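Local coordinates for GDP-6-deoxy-D-mannose reductase (Pseudomonas aeruginosa, PDB 6X3B), which probably reduces GDP-4-dehydro-6-deoxy-D-mannose with NADPH, supplying GDP-rhamnose for the O-antigen of lipopolysaccharide, at residues Pro74-His79 against Arg234-Gly239. Sequence-based numbering, arbitrary orientation.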
loop_
_atom_site.group_PDB
_atom_site.type_symbol
_atom_site.label_atom_id
_atom_site.label_comp_id
_atom_site.label_asym_id
_atom_site.label_seq_id
_atom_site.Cartn_x
_atom_site.Cartn_y
_atom_site.Cartn_z
ATOM N N PRO A 74 -23.008 -10.286 10.258
ATOM C CA PRO A 74 -22.972 -8.828 10.423
ATOM C C PRO A 74 -23.406 -8.116 9.146
ATOM O O PRO A 74 -23.142 -8.574 8.033
ATOM C CB PRO A 74 -21.506 -8.535 10.762
ATOM C CG PRO A 74 -20.738 -9.707 10.232
ATOM C CD PRO A 74 -21.666 -10.900 10.287
ATOM N N ASP A 75 -24.115 -7.002 9.332
ATOM C CA ASP A 75 -24.361 -6.050 8.255
ATOM C C ASP A 75 -23.169 -5.141 8.034
ATOM O O ASP A 75 -23.016 -4.561 6.949
ATOM C CB ASP A 75 -25.571 -5.190 8.593
ATOM C CG ASP A 75 -26.811 -6.007 8.710
ATOM O OD1 ASP A 75 -27.180 -6.596 7.686
ATOM O OD2 ASP A 75 -27.365 -6.103 9.824
ATOM N N ALA A 76 -22.363 -4.964 9.071
ATOM C CA ALA A 76 -21.219 -4.066 9.006
ATOM C C ALA A 76 -20.130 -4.603 9.915
ATOM O O ALA A 76 -20.404 -5.253 10.922
ATOM C CB ALA A 76 -21.591 -2.637 9.431
ATOM N N VAL A 77 -18.894 -4.301 9.553
ATOM C CA VAL A 77 -17.718 -4.711 10.299
ATOM C C VAL A 77 -16.851 -3.477 10.481
ATOM O O VAL A 77 -16.670 -2.710 9.533
ATOM C CB VAL A 77 -16.957 -5.824 9.553
ATOM C CG1 VAL A 77 -15.663 -6.186 10.280
ATOM C CG2 VAL A 77 -17.862 -7.057 9.430
ATOM N N ILE A 78 -16.363 -3.252 11.700
ATOM C CA ILE A 78 -15.303 -2.279 11.958
ATOM C C ILE A 78 -14.075 -3.070 12.362
ATOM O O ILE A 78 -14.122 -3.862 13.316
ATOM C CB ILE A 78 -15.674 -1.263 13.045
ATOM C CG1 ILE A 78 -16.927 -0.483 12.657
ATOM C CG2 ILE A 78 -14.500 -0.268 13.264
ATOM C CD1 ILE A 78 -17.313 0.513 13.709
ATOM N N HIS A 79 -12.987 -2.890 11.620
ATOM C CA HIS A 79 -11.794 -3.699 11.798
ATOM C C HIS A 79 -10.765 -2.811 12.489
ATOM O O HIS A 79 -10.133 -1.969 11.847
ATOM C CB HIS A 79 -11.302 -4.235 10.447
ATOM C CG HIS A 79 -10.018 -5.006 10.528
ATOM N ND1 HIS A 79 -9.706 -5.839 11.587
ATOM C CD2 HIS A 79 -8.958 -5.057 9.682
ATOM C CE1 HIS A 79 -8.515 -6.379 11.378
ATOM N NE2 HIS A 79 -8.037 -5.920 10.231
ATOM N N ARG A 234 -20.757 7.144 12.254
ATOM C CA ARG A 234 -21.384 7.977 11.218
ATOM C C ARG A 234 -20.882 7.612 9.826
ATOM O O ARG A 234 -21.628 7.726 8.839
ATOM C CB ARG A 234 -21.132 9.451 11.509
ATOM C CG ARG A 234 -21.767 9.906 12.819
ATOM C CD ARG A 234 -21.897 11.401 12.880
ATOM N NE ARG A 234 -23.043 11.837 12.109
ATOM C CZ ARG A 234 -24.274 11.934 12.595
ATOM N NH1 ARG A 234 -24.508 11.629 13.864
ATOM N NH2 ARG A 234 -25.268 12.326 11.807
ATOM N N LEU A 235 -19.639 7.134 9.733
ATOM C CA LEU A 235 -19.156 6.611 8.463
ATOM C C LEU A 235 -19.939 5.370 8.051
ATOM O O LEU A 235 -20.323 5.230 6.878
ATOM C CB LEU A 235 -17.657 6.316 8.556
ATOM C CG LEU A 235 -16.773 7.550 8.400
ATOM C CD1 LEU A 235 -15.302 7.204 8.695
ATOM C CD2 LEU A 235 -16.937 8.123 7.002
ATOM N N LEU A 236 -20.169 4.442 8.997
ATOM C CA LEU A 236 -21.004 3.279 8.699
ATOM C C LEU A 236 -22.371 3.713 8.191
ATOM O O LEU A 236 -22.928 3.090 7.282
ATOM C CB LEU A 236 -21.196 2.411 9.942
ATOM C CG LEU A 236 -19.959 1.735 10.543
ATOM C CD1 LEU A 236 -20.401 0.865 11.724
ATOM C CD2 LEU A 236 -19.267 0.868 9.499
ATOM N N SER A 237 -22.933 4.767 8.787
ATOM C CA SER A 237 -24.269 5.202 8.381
ATOM C C SER A 237 -24.260 5.965 7.062
ATOM O O SER A 237 -25.227 5.872 6.301
ATOM C CB SER A 237 -24.902 6.089 9.452
ATOM O OG SER A 237 -25.199 5.348 10.616
ATOM N N HIS A 238 -23.204 6.730 6.775
ATOM C CA HIS A 238 -23.286 7.745 5.726
ATOM C C HIS A 238 -22.120 7.760 4.743
ATOM O O HIS A 238 -22.219 8.460 3.725
ATOM C CB HIS A 238 -23.409 9.153 6.342
ATOM C CG HIS A 238 -24.526 9.296 7.337
ATOM N ND1 HIS A 238 -25.855 9.097 7.006
ATOM C CD2 HIS A 238 -24.514 9.660 8.642
ATOM C CE1 HIS A 238 -26.606 9.304 8.076
ATOM N NE2 HIS A 238 -25.819 9.653 9.080
ATOM N N GLY A 239 -21.027 7.041 5.006
ATOM C CA GLY A 239 -19.858 7.132 4.140
ATOM C C GLY A 239 -20.111 6.606 2.736
ATOM O O GLY A 239 -20.997 5.790 2.479
#
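Where Ala76 and Ile78 meet Leu236, strand 76-79 and the last turn of helix 225-238 (residues 234-238) run in roughly opposed directions, at 144°, with these short axes 10.2 Å apart at closest, the usual spacing of a helix laid on a sheet. Within 234-239, Leu236 alone reaches the strand. Its CD1 packs against the end of Ile78, 3.7 Å from Ile78 CD1 and almost as close to CG1. CD2 sits between Ala76 and Ile78, with 4.2 Å from Leu236 CD2 to Ala76 CB and the same to Ile78 CG1, and also lies loosely near the carbonyl oxygen of Val77. Ile78 does not aim its CB at the helix; instead CG1, anti to the carbonyl carbon (chi1 -59°), carries an extended arm to CD1, which swings across to meet the leucine at a slant. A methyl at Ala76 leaves room for the leucine fork, while the longer, beta-branched isoleucine, a shape well suited to a strand, extends its CG1-CD1 arm far enough to touch the leucine. The side-chain contact is apolar and buried, and van der Waals packing holds the two segments, without hydrogen bonds between them. Val77, between Ala76 and Ile78, points from the other face of the strand, where it meets Phe116 and Phe120.

Strand 76-79 lies between the parallel strands 23-28 and 119-123 in the Rossmann-type NADPH-binding fold of this family, and helix 225-238 covers one face of that sheet. Leu236 thus spans several strands, touching Leu25, Leu121 and Trp49 besides, while Ile78 rests on Leu25 and Ile123. At the helix's C-terminal end, Arg172 donates hydrogen bonds to the carbonyl oxygens of Leu236 and Gly239, tying that end to the start of strand 172-182.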